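Local coordinates for dopamine N-acetyltransferase-like Protein (Tribolium castaneum, PDB 6V3T) that probably catalyses the transfer of acyl groups, acetyl and longer, from coenzyme A thioesters to the amine of serotonin and related arylalkylamines, at residues A76-L85 against N104-T114; E147-K156 against Y205-S213. All blocks are in the same frame, centred on the assembly; numbering follows the deposited sequence.

Contact 1 closes before contact 2 opens, so the two lie in series along the chain, centres about 17 Å apart at one mixed sheet. Contact 1 joins the end of strand 67-77 and helix 80-90 to helices 94-108 and 112-115, in the helical insertion before strand 120-129; contact 2 ties helix 138-152 and the turn after it to the end of strand 204-211. That strand links them. Odd-numbered Tyr205 and Val207 pack on Val106 of helix 94-108, whereas even-numbered Lys210 turns to Glu147, placing the two helices on opposite faces of the sheet. Both lie outside the acetyl-CoA site: the Asn107 side chain is about 9 Å from the cofactor, that of Glu147 about 13 Å.

Contact 1: residues A76-L85 against N104-T114; sequences ARRGDVEKAL and NNVNKSIDLFT
Arg78 lays its CG over the face of the Phe113 ring, a CH-pi contact 4.1 Å from the centroid and 27° off the ring normal. At the ring's edge, in its plane, Ala76 O lies 3.6 Å from Phe113 CE1. CG of Phe113 is anti to its carbonyl carbon (chi1 -66°), which brings the ring to the end of strand 67-77. With an alanine here in place of the phenylalanine, a gap is likely to open beside Ala76, and the aliphatic part of Arg78 would lose its support. Farther along, Leu85 CD2 meets Asn104 CB at 3.5 Å, and Val81 CG1 sits 3.6 Å from Asn104 O. These contacts join roughly antiparallel helix segments, 80-85 and 104-108 (axes 9.7 Å apart, 150°), in a helical insertion between two strands that a minimal GNAT fold joins by a hairpin. Glu82 OE1 and Lys108 NZ form a long salt bridge of 3.7 Å. In the outer shell, Asp119 pairs with the Arg78 guanidinium, and Phe100 O accepts from Asn104 ND2. Asp80 OD2 takes Arg77 N at 2.7 Å across a type II turn, while Thr114 OG1 donates to Asp111 OD2 at 2.5 Å, tethering the residue after Phe113 to the helix N-cap.

Contact 2: residues E147-K156 against Y205-S213; sequences ELIAEEHGFK and YKVMTKVVS
Lys156 O is approached by two groups of the other segment: Val212 N donates to it at 2.8 Å with an N-H...O angle of 157°, and Val211 CA comes within 3.3 Å as a CA-H...O contact. The pairing keeps the antiparallel register that joins Met208 to Val160 and Lys206 to Ala162, so it carries the strand ladder one step past the end of strand 204-211.

Closer to the middle of helix 138-152, Glu147 forms a salt bridge with Lys210 of the strand. CG of Lys210 is anti to its backbone N (chi1 -154°), and the chain stays extended as far as CE before bending, which takes NZ across to the carboxylate. NZ is 3.3 Å from Glu147 OE1, met from above the carboxylate plane, and a weaker bond of 3.4 Å joins NZ to Glu147 OE2. Glu147 is buried and also touches Leu174, so the lysine probably offsets a charge held away from solvent. Glu151 OE2 lies 5.7 Å from Lys210 NZ, too far for contact, though the lysine may still ease its charge. The aliphatic part of Glu151 packs on Val212 instead, CG to CB at 3.7 Å.

The turn that brings Lys156 to the strand is a Schellman motif. Phe155 N bonds to Ala150 O at 3.1 Å, a weak bond joins Gly154 N to Glu151 O, and Gly154 takes positive phi. His153 ND1 adds a bond of 3.0 Å to Ile149 O. From within the turn, the Phe155 ring makes an edge-to-face contact with Phe122 and a cation-pi contact with Lys120.

Helix 138-152 follows strand 120-129 and leads into its parallel neighbour 157-162, which makes it the connection of a beta-alpha-beta crossover, with the last strand antiparallel beside the second, as in the GNAT fold.

Contact 1: residues A76-L85 against N104-T114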
loop_
_atom_site.group_PDB
_atom_site.type_symbol
_atom_site.label_atom_id
_atom_site.label_comp_id
_atom_site.label_asym_id
_atom_site.label_seq_id
_atom_site.Cartn_x
_atom_site.Cartn_y
_atom_site.Cartn_z
ATOM N N ALA A 76 -7.720 -9.009 -2.906
ATOM C CA ALA A 76 -7.879 -8.657 -4.332
ATOM C C ALA A 76 -8.488 -9.849 -5.065
ATOM O O ALA A 76 -8.098 -10.989 -4.759
ATOM C CB ALA A 76 -6.559 -8.276 -4.931
ATOM N N ARG A 77 -9.407 -9.577 -5.994
ATOM C CA ARG A 77 -10.135 -10.594 -6.803
ATOM C C ARG A 77 -10.042 -10.230 -8.289
ATOM O O ARG A 77 -9.801 -9.046 -8.607
ATOM C CB ARG A 77 -11.585 -10.698 -6.325
ATOM C CG ARG A 77 -11.727 -11.424 -4.996
ATOM C CD ARG A 77 -13.157 -11.507 -4.510
ATOM N NE ARG A 77 -13.202 -12.159 -3.210
ATOM C CZ ARG A 77 -13.226 -11.537 -2.032
ATOM N NH1 ARG A 77 -13.253 -12.250 -0.919
ATOM N NH2 ARG A 77 -13.229 -10.216 -1.954
ATOM N N ARG A 78 -10.197 -11.228 -9.159
ATOM C CA ARG A 78 -10.230 -11.047 -10.632
ATOM C C ARG A 78 -11.275 -9.985 -10.962
ATOM O O ARG A 78 -12.348 -10.007 -10.320
ATOM C CB ARG A 78 -10.562 -12.365 -11.328
ATOM C CG ARG A 78 -9.439 -13.389 -11.271
ATOM C CD ARG A 78 -9.882 -14.736 -11.793
ATOM N NE ARG A 78 -8.822 -15.339 -12.585
ATOM C CZ ARG A 78 -8.219 -16.491 -12.317
ATOM N NH1 ARG A 78 -7.269 -16.938 -13.123
ATOM N NH2 ARG A 78 -8.577 -17.205 -11.264
ATOM N N GLY A 79 -10.942 -9.063 -11.873
ATOM C CA GLY A 79 -11.837 -7.981 -12.329
ATOM C C GLY A 79 -11.873 -6.783 -11.389
ATOM O O GLY A 79 -12.409 -5.759 -11.805
ATOM N N ASP A 80 -11.332 -6.886 -10.174
ATOM C CA ASP A 80 -11.252 -5.748 -9.220
ATOM C C ASP A 80 -10.577 -4.557 -9.912
ATOM O O ASP A 80 -11.129 -3.441 -9.823
ATOM C CB ASP A 80 -10.516 -6.132 -7.935
ATOM C CG ASP A 80 -11.352 -6.944 -6.964
ATOM O OD1 ASP A 80 -12.503 -7.261 -7.307
ATOM O OD2 ASP A 80 -10.845 -7.254 -5.870
ATOM N N VAL A 81 -9.432 -4.789 -10.564
ATOM C CA VAL A 81 -8.621 -3.741 -11.256
ATOM C C VAL A 81 -9.483 -3.050 -12.308
ATOM O O VAL A 81 -9.528 -1.794 -12.321
ATOM C CB VAL A 81 -7.354 -4.295 -11.935
ATOM C CG1 VAL A 81 -6.105 -3.655 -11.365
ATOM C CG2 VAL A 81 -7.258 -5.815 -11.889
ATOM N N GLU A 82 -10.102 -3.849 -13.180
ATOM C CA GLU A 82 -10.890 -3.372 -14.346
ATOM C C GLU A 82 -12.047 -2.494 -13.874
ATOM O O GLU A 82 -12.322 -1.503 -14.554
ATOM C CB GLU A 82 -11.468 -4.542 -15.128
ATOM C CG GLU A 82 -10.465 -5.300 -15.967
ATOM C CD GLU A 82 -9.400 -6.123 -15.270
ATOM O OE1 GLU A 82 -8.534 -6.656 -15.967
ATOM O OE2 GLU A 82 -9.446 -6.239 -14.067
ATOM N N LYS A 83 -12.706 -2.879 -12.773
ATOM C CA LYS A 83 -13.795 -2.108 -12.103
ATOM C C LYS A 83 -13.259 -0.745 -11.659
ATOM O O LYS A 83 -13.961 0.275 -11.850
ATOM C CB LYS A 83 -14.309 -2.849 -10.864
ATOM C CG LYS A 83 -15.540 -3.716 -11.062
ATOM C CD LYS A 83 -15.356 -5.206 -10.855
ATOM C CE LYS A 83 -15.644 -5.995 -12.108
ATOM N NZ LYS A 83 -15.692 -7.453 -11.892
ATOM N N ALA A 84 -12.074 -0.763 -11.049
ATOM C CA ALA A 84 -11.385 0.406 -10.468
ATOM C C ALA A 84 -11.016 1.388 -11.587
ATOM O O ALA A 84 -11.128 2.606 -11.362
ATOM C CB ALA A 84 -10.174 -0.054 -9.699
ATOM N N LEU A 85 -10.624 0.873 -12.753
ATOM C CA LEU A 85 -10.254 1.696 -13.931
ATOM C C LEU A 85 -11.507 2.324 -14.561
ATOM O O LEU A 85 -11.415 3.497 -14.971
ATOM C CB LEU A 85 -9.488 0.823 -14.928
ATOM C CG LEU A 85 -8.057 0.480 -14.516
ATOM C CD1 LEU A 85 -7.370 -0.374 -15.568
ATOM C CD2 LEU A 85 -7.241 1.739 -14.258
ATOM N N ASN A 104 -3.031 0.746 -11.105
ATOM C CA ASN A 104 -4.017 -0.217 -11.650
ATOM C C ASN A 104 -3.542 -0.690 -13.034
ATOM O O ASN A 104 -3.598 -1.904 -13.280
ATOM C CB ASN A 104 -5.426 0.368 -11.572
ATOM C CG ASN A 104 -5.913 0.501 -10.140
ATOM O OD1 ASN A 104 -6.312 -0.476 -9.515
ATOM N ND2 ASN A 104 -5.890 1.701 -9.598
ATOM N N ASN A 105 -3.038 0.206 -13.890
ATOM C CA ASN A 105 -2.477 -0.179 -15.213
ATOM C C ASN A 105 -1.373 -1.220 -15.004
ATOM O O ASN A 105 -1.485 -2.322 -15.569
ATOM C CB ASN A 105 -1.929 1.009 -16.005
ATOM C CG ASN A 105 -3.016 1.806 -16.690
ATOM O OD1 ASN A 105 -4.197 1.482 -16.573
ATOM N ND2 ASN A 105 -2.624 2.850 -17.403
ATOM N N VAL A 106 -0.354 -0.882 -14.209
ATOM C CA VAL A 106 0.814 -1.773 -13.944
ATOM C C VAL A 106 0.284 -3.134 -13.483
ATOM O O VAL A 106 0.689 -4.167 -14.067
ATOM C CB VAL A 106 1.780 -1.176 -12.904
ATOM C CG1 VAL A 106 2.830 -2.196 -12.466
ATOM C CG2 VAL A 106 2.453 0.088 -13.417
ATOM N N ASN A 107 -0.579 -3.131 -12.464
ATOM C CA ASN A 107 -1.149 -4.374 -11.892
ATOM C C ASN A 107 -1.849 -5.139 -13.013
ATOM O O ASN A 107 -1.484 -6.306 -13.256
ATOM C CB ASN A 107 -2.075 -4.082 -10.717
ATOM C CG ASN A 107 -1.355 -4.202 -9.393
ATOM O OD1 ASN A 107 -1.317 -5.281 -8.808
ATOM N ND2 ASN A 107 -0.763 -3.111 -8.929
ATOM N N LYS A 108 -2.781 -4.477 -13.701
ATOM C CA LYS A 108 -3.568 -5.073 -14.811
ATOM C C LYS A 108 -2.608 -5.669 -15.851
ATOM O O LYS A 108 -2.838 -6.803 -16.268
ATOM C CB LYS A 108 -4.521 -4.024 -15.385
ATOM C CG LYS A 108 -5.553 -4.562 -16.357
ATOM C CD LYS A 108 -5.124 -4.340 -17.762
ATOM C CE LYS A 108 -5.544 -5.417 -18.722
ATOM N NZ LYS A 108 -6.976 -5.301 -19.061
ATOM N N SER A 109 -1.522 -4.966 -16.172
ATOM C CA SER A 109 -0.559 -5.331 -17.242
ATOM C C SER A 109 0.231 -6.592 -16.889
ATOM O O SER A 109 0.967 -7.043 -17.764
ATOM C CB SER A 109 0.373 -4.189 -17.551
ATOM O OG SER A 109 1.382 -4.067 -16.564
ATOM N N ILE A 110 0.130 -7.117 -15.662
ATOM C CA ILE A 110 0.638 -8.482 -15.300
ATOM C C ILE A 110 -0.484 -9.230 -14.586
ATOM O O ILE A 110 -0.700 -8.983 -13.400
ATOM C CB ILE A 110 1.920 -8.461 -14.440
ATOM C CG1 ILE A 110 2.193 -7.096 -13.797
ATOM C CG2 ILE A 110 3.112 -8.951 -15.247
ATOM C CD1 ILE A 110 1.778 -7.007 -12.347
ATOM N N ASP A 111 -1.204 -10.079 -15.306
ATOM C CA ASP A 111 -2.293 -10.913 -14.744
ATOM C C ASP A 111 -1.625 -11.868 -13.751
ATOM O O ASP A 111 -1.121 -12.921 -14.199
ATOM C CB ASP A 111 -3.066 -11.605 -15.877
ATOM C CG ASP A 111 -4.418 -12.179 -15.492
ATOM O OD1 ASP A 111 -4.802 -12.068 -14.318
ATOM O OD2 ASP A 111 -5.068 -12.742 -16.379
ATOM N N LEU A 112 -1.536 -11.472 -12.476
ATOM C CA LEU A 112 -0.926 -12.319 -11.417
ATOM C C LEU A 112 -1.878 -13.482 -11.147
ATOM O O LEU A 112 -1.376 -14.617 -10.965
ATOM C CB LEU A 112 -0.645 -11.504 -10.147
ATOM C CG LEU A 112 0.565 -10.561 -10.203
ATOM C CD1 LEU A 112 0.784 -9.854 -8.865
ATOM C CD2 LEU A 112 1.831 -11.298 -10.623
ATOM N N PHE A 113 -3.190 -13.213 -11.168
ATOM C CA PHE A 113 -4.264 -14.230 -11.005
ATOM C C PHE A 113 -4.041 -15.374 -11.991
ATOM O O PHE A 113 -4.209 -16.530 -11.585
ATOM C CB PHE A 113 -5.650 -13.625 -11.211
ATOM C CG PHE A 113 -6.028 -12.615 -10.166
ATOM C CD1 PHE A 113 -6.389 -13.019 -8.891
ATOM C CD2 PHE A 113 -5.998 -11.263 -10.448
ATOM C CE1 PHE A 113 -6.736 -12.093 -7.921
ATOM C CE2 PHE A 113 -6.350 -10.336 -9.479
ATOM C CZ PHE A 113 -6.714 -10.752 -8.217
ATOM N N THR A 114 -3.678 -15.058 -13.236
ATOM C CA THR A 114 -3.389 -16.061 -14.295
ATOM C C THR A 114 -1.990 -16.629 -14.060
ATOM O O THR A 114 -1.844 -17.855 -14.120
ATOM C CB THR A 114 -3.561 -15.470 -15.702
ATOM O OG1 THR A 114 -4.955 -15.214 -15.897
ATOM C CG2 THR A 114 -3.050 -16.378 -16.802
#

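Contact 2: residues E147-K156 against Y205-S213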
loop_
_atom_site.group_PDB
_atom_site.type_symbol
_atom_site.label_atom_id
_atom_site.label_comp_id
_atom_site.label_asym_id
_atom_site.label_seq_id
_atom_site.Cartn_x
_atom_site.Cartn_y
_atom_site.Cartn_z
ATOM N N GLU A 147 2.313 -11.416 6.407
ATOM C CA GLU A 147 2.581 -12.654 5.625
ATOM C C GLU A 147 1.906 -13.826 6.341
ATOM O O GLU A 147 1.297 -14.670 5.657
ATOM C CB GLU A 147 4.085 -12.897 5.467
ATOM C CG GLU A 147 4.414 -14.022 4.516
ATOM C CD GLU A 147 5.853 -14.526 4.536
ATOM O OE1 GLU A 147 6.730 -13.894 3.876
ATOM O OE2 GLU A 147 6.093 -15.583 5.180
ATOM N N LEU A 148 1.990 -13.854 7.670
ATOM C CA LEU A 148 1.527 -15.001 8.487
ATOM C C LEU A 148 0.004 -14.963 8.634
ATOM O O LEU A 148 -0.591 -16.052 8.742
ATOM C CB LEU A 148 2.225 -14.955 9.845
ATOM C CG LEU A 148 3.745 -15.089 9.786
ATOM C CD1 LEU A 148 4.344 -14.958 11.175
ATOM C CD2 LEU A 148 4.166 -16.402 9.142
ATOM N N ILE A 149 -0.594 -13.770 8.643
ATOM C CA ILE A 149 -2.074 -13.594 8.584
ATOM C C ILE A 149 -2.564 -14.246 7.286
ATOM O O ILE A 149 -3.611 -14.917 7.320
ATOM C CB ILE A 149 -2.479 -12.108 8.677
ATOM C CG1 ILE A 149 -2.183 -11.510 10.058
ATOM C CG2 ILE A 149 -3.937 -11.921 8.295
ATOM C CD1 ILE A 149 -3.178 -11.897 11.146
ATOM N N ALA A 150 -1.827 -14.074 6.189
ATOM C CA ALA A 150 -2.190 -14.620 4.867
ATOM C C ALA A 150 -2.248 -16.150 4.956
ATOM O O ALA A 150 -3.272 -16.721 4.550
ATOM C CB ALA A 150 -1.218 -14.137 3.826
ATOM N N GLU A 151 -1.210 -16.783 5.507
ATOM C CA GLU A 151 -1.088 -18.265 5.592
ATOM C C GLU A 151 -2.193 -18.832 6.493
ATOM O O GLU A 151 -2.714 -19.915 6.172
ATOM C CB GLU A 151 0.293 -18.648 6.108
ATOM C CG GLU A 151 1.417 -18.163 5.220
ATOM C CD GLU A 151 2.774 -18.750 5.569
ATOM O OE1 GLU A 151 3.062 -18.896 6.770
ATOM O OE2 GLU A 151 3.533 -19.078 4.638
ATOM N N GLU A 152 -2.546 -18.125 7.569
ATOM C CA GLU A 152 -3.625 -18.534 8.511
ATOM C C GLU A 152 -4.983 -18.522 7.795
ATOM O O GLU A 152 -5.813 -19.381 8.114
ATOM C CB GLU A 152 -3.707 -17.598 9.719
ATOM C CG GLU A 152 -2.529 -17.693 10.666
ATOM C CD GLU A 152 -2.391 -16.486 11.584
ATOM O OE1 GLU A 152 -3.367 -15.732 11.722
ATOM O OE2 GLU A 152 -1.310 -16.297 12.152
ATOM N N HIS A 153 -5.213 -17.563 6.895
ATOM C CA HIS A 153 -6.485 -17.416 6.136
ATOM C C HIS A 153 -6.389 -18.145 4.791
ATOM O O HIS A 153 -7.248 -17.904 3.922
ATOM C CB HIS A 153 -6.842 -15.939 5.988
ATOM C CG HIS A 153 -7.281 -15.328 7.268
ATOM N ND1 HIS A 153 -6.433 -15.204 8.345
ATOM C CD2 HIS A 153 -8.473 -14.823 7.649
ATOM C CE1 HIS A 153 -7.078 -14.632 9.339
ATOM N NE2 HIS A 153 -8.335 -14.387 8.934
ATOM N N GLY A 154 -5.382 -19.004 4.637
ATOM C CA GLY A 154 -5.281 -19.981 3.540
ATOM C C GLY A 154 -5.142 -19.315 2.186
ATOM O O GLY A 154 -5.625 -19.903 1.203
ATOM N N PHE A 155 -4.504 -18.140 2.132
ATOM C CA PHE A 155 -4.058 -17.474 0.877
ATOM C C PHE A 155 -2.821 -18.198 0.335
ATOM O O PHE A 155 -2.143 -18.902 1.118
ATOM C CB PHE A 155 -3.786 -15.986 1.108
ATOM C CG PHE A 155 -5.029 -15.146 1.255
ATOM C CD1 PHE A 155 -5.633 -14.981 2.492
ATOM C CD2 PHE A 155 -5.605 -14.533 0.153
ATOM C CE1 PHE A 155 -6.776 -14.210 2.628
ATOM C CE2 PHE A 155 -6.747 -13.764 0.293
ATOM C CZ PHE A 155 -7.328 -13.602 1.530
ATOM N N LYS A 156 -2.556 -18.047 -0.966
ATOM C CA LYS A 156 -1.447 -18.734 -1.683
ATOM C C LYS A 156 -0.401 -17.729 -2.166
ATOM O O LYS A 156 0.766 -18.131 -2.265
ATOM C CB LYS A 156 -1.975 -19.513 -2.887
ATOM C CG LYS A 156 -2.857 -20.709 -2.546
ATOM C CD LYS A 156 -3.553 -21.301 -3.752
ATOM C CE LYS A 156 -4.012 -22.723 -3.521
ATOM N NZ LYS A 156 -4.743 -23.247 -4.698
ATOM N N TYR A 205 9.208 2.002 -8.860
ATOM C CA TYR A 205 8.091 1.289 -8.182
ATOM C C TYR A 205 8.144 -0.179 -8.607
ATOM O O TYR A 205 8.236 -0.474 -9.829
ATOM C CB TYR A 205 6.758 1.967 -8.516
ATOM C CG TYR A 205 5.507 1.115 -8.523
ATOM C CD1 TYR A 205 5.094 0.405 -7.405
ATOM C CD2 TYR A 205 4.675 1.098 -9.629
ATOM C CE1 TYR A 205 3.917 -0.337 -7.405
ATOM C CE2 TYR A 205 3.497 0.368 -9.647
ATOM C CZ TYR A 205 3.115 -0.356 -8.533
ATOM O OH TYR A 205 1.953 -1.078 -8.569
ATOM N N LYS A 206 8.154 -1.069 -7.617
ATOM C CA LYS A 206 8.150 -2.527 -7.836
ATOM C C LYS A 206 6.841 -3.083 -7.315
ATOM O O LYS A 206 6.476 -2.738 -6.173
ATOM C CB LYS A 206 9.281 -3.207 -7.077
ATOM C CG LYS A 206 10.643 -3.144 -7.737
ATOM C CD LYS A 206 11.713 -3.596 -6.786
ATOM C CE LYS A 206 13.036 -3.879 -7.443
ATOM N NZ LYS A 206 13.945 -4.513 -6.468
ATOM N N VAL A 207 6.174 -3.895 -8.130
ATOM C CA VAL A 207 5.191 -4.904 -7.655
ATOM C C VAL A 207 6.002 -6.132 -7.233
ATOM O O VAL A 207 6.849 -6.581 -8.018
ATOM C CB VAL A 207 4.120 -5.216 -8.715
ATOM C CG1 VAL A 207 3.231 -6.379 -8.305
ATOM C CG2 VAL A 207 3.268 -3.991 -8.994
ATOM N N MET A 208 5.786 -6.592 -6.002
ATOM C CA MET A 208 6.580 -7.662 -5.356
ATOM C C MET A 208 5.616 -8.674 -4.748
ATOM O O MET A 208 4.492 -8.302 -4.400
ATOM C CB MET A 208 7.507 -7.094 -4.278
ATOM C CG MET A 208 8.402 -5.985 -4.803
ATOM S SD MET A 208 9.649 -5.391 -3.633
ATOM C CE MET A 208 10.889 -6.680 -3.810
ATOM N N THR A 209 6.074 -9.908 -4.624
ATOM C CA THR A 209 5.225 -11.108 -4.517
ATOM C C THR A 209 5.981 -12.200 -3.764
ATOM O O THR A 209 7.197 -12.347 -4.000
ATOM C CB THR A 209 4.816 -11.548 -5.924
ATOM O OG1 THR A 209 3.514 -10.998 -6.115
ATOM C CG2 THR A 209 4.825 -13.050 -6.125
ATOM N N LYS A 210 5.272 -12.947 -2.920
ATOM C CA LYS A 210 5.767 -14.219 -2.359
ATOM C C LYS A 210 4.632 -15.230 -2.359
ATOM O O LYS A 210 3.475 -14.813 -2.141
ATOM C CB LYS A 210 6.304 -14.017 -0.945
ATOM C CG LYS A 210 7.351 -15.043 -0.541
ATOM C CD LYS A 210 7.709 -14.980 0.916
ATOM C CE LYS A 210 8.624 -16.104 1.346
ATOM N NZ LYS A 210 8.293 -16.542 2.723
ATOM N N VAL A 211 4.975 -16.498 -2.586
ATOM C CA VAL A 211 4.042 -17.661 -2.580
ATOM C C VAL A 211 4.130 -18.308 -1.191
ATOM O O VAL A 211 5.259 -18.450 -0.693
ATOM C CB VAL A 211 4.409 -18.646 -3.708
ATOM C CG1 VAL A 211 3.323 -19.686 -3.929
ATOM C CG2 VAL A 211 4.736 -17.927 -5.013
ATOM N N VAL A 212 2.996 -18.685 -0.594
ATOM C CA VAL A 212 2.897 -19.024 0.860
ATOM C C VAL A 212 2.170 -20.374 1.043
ATOM O O VAL A 212 2.120 -21.131 0.056
ATOM C CB VAL A 212 2.230 -17.853 1.604
ATOM C CG1 VAL A 212 2.898 -16.523 1.278
ATOM C CG2 VAL A 212 0.740 -17.775 1.321
ATOM N N SER A 213 1.641 -20.674 2.246
ATOM C CA SER A 213 1.160 -22.023 2.675
ATOM C C SER A 213 -0.318 -22.006 3.115
ATOM O O SER A 213 -0.736 -22.240 4.211
ATOM C CB SER A 213 2.050 -22.538 3.768
ATOM O OG SER A 213 3.412 -22.380 3.401
#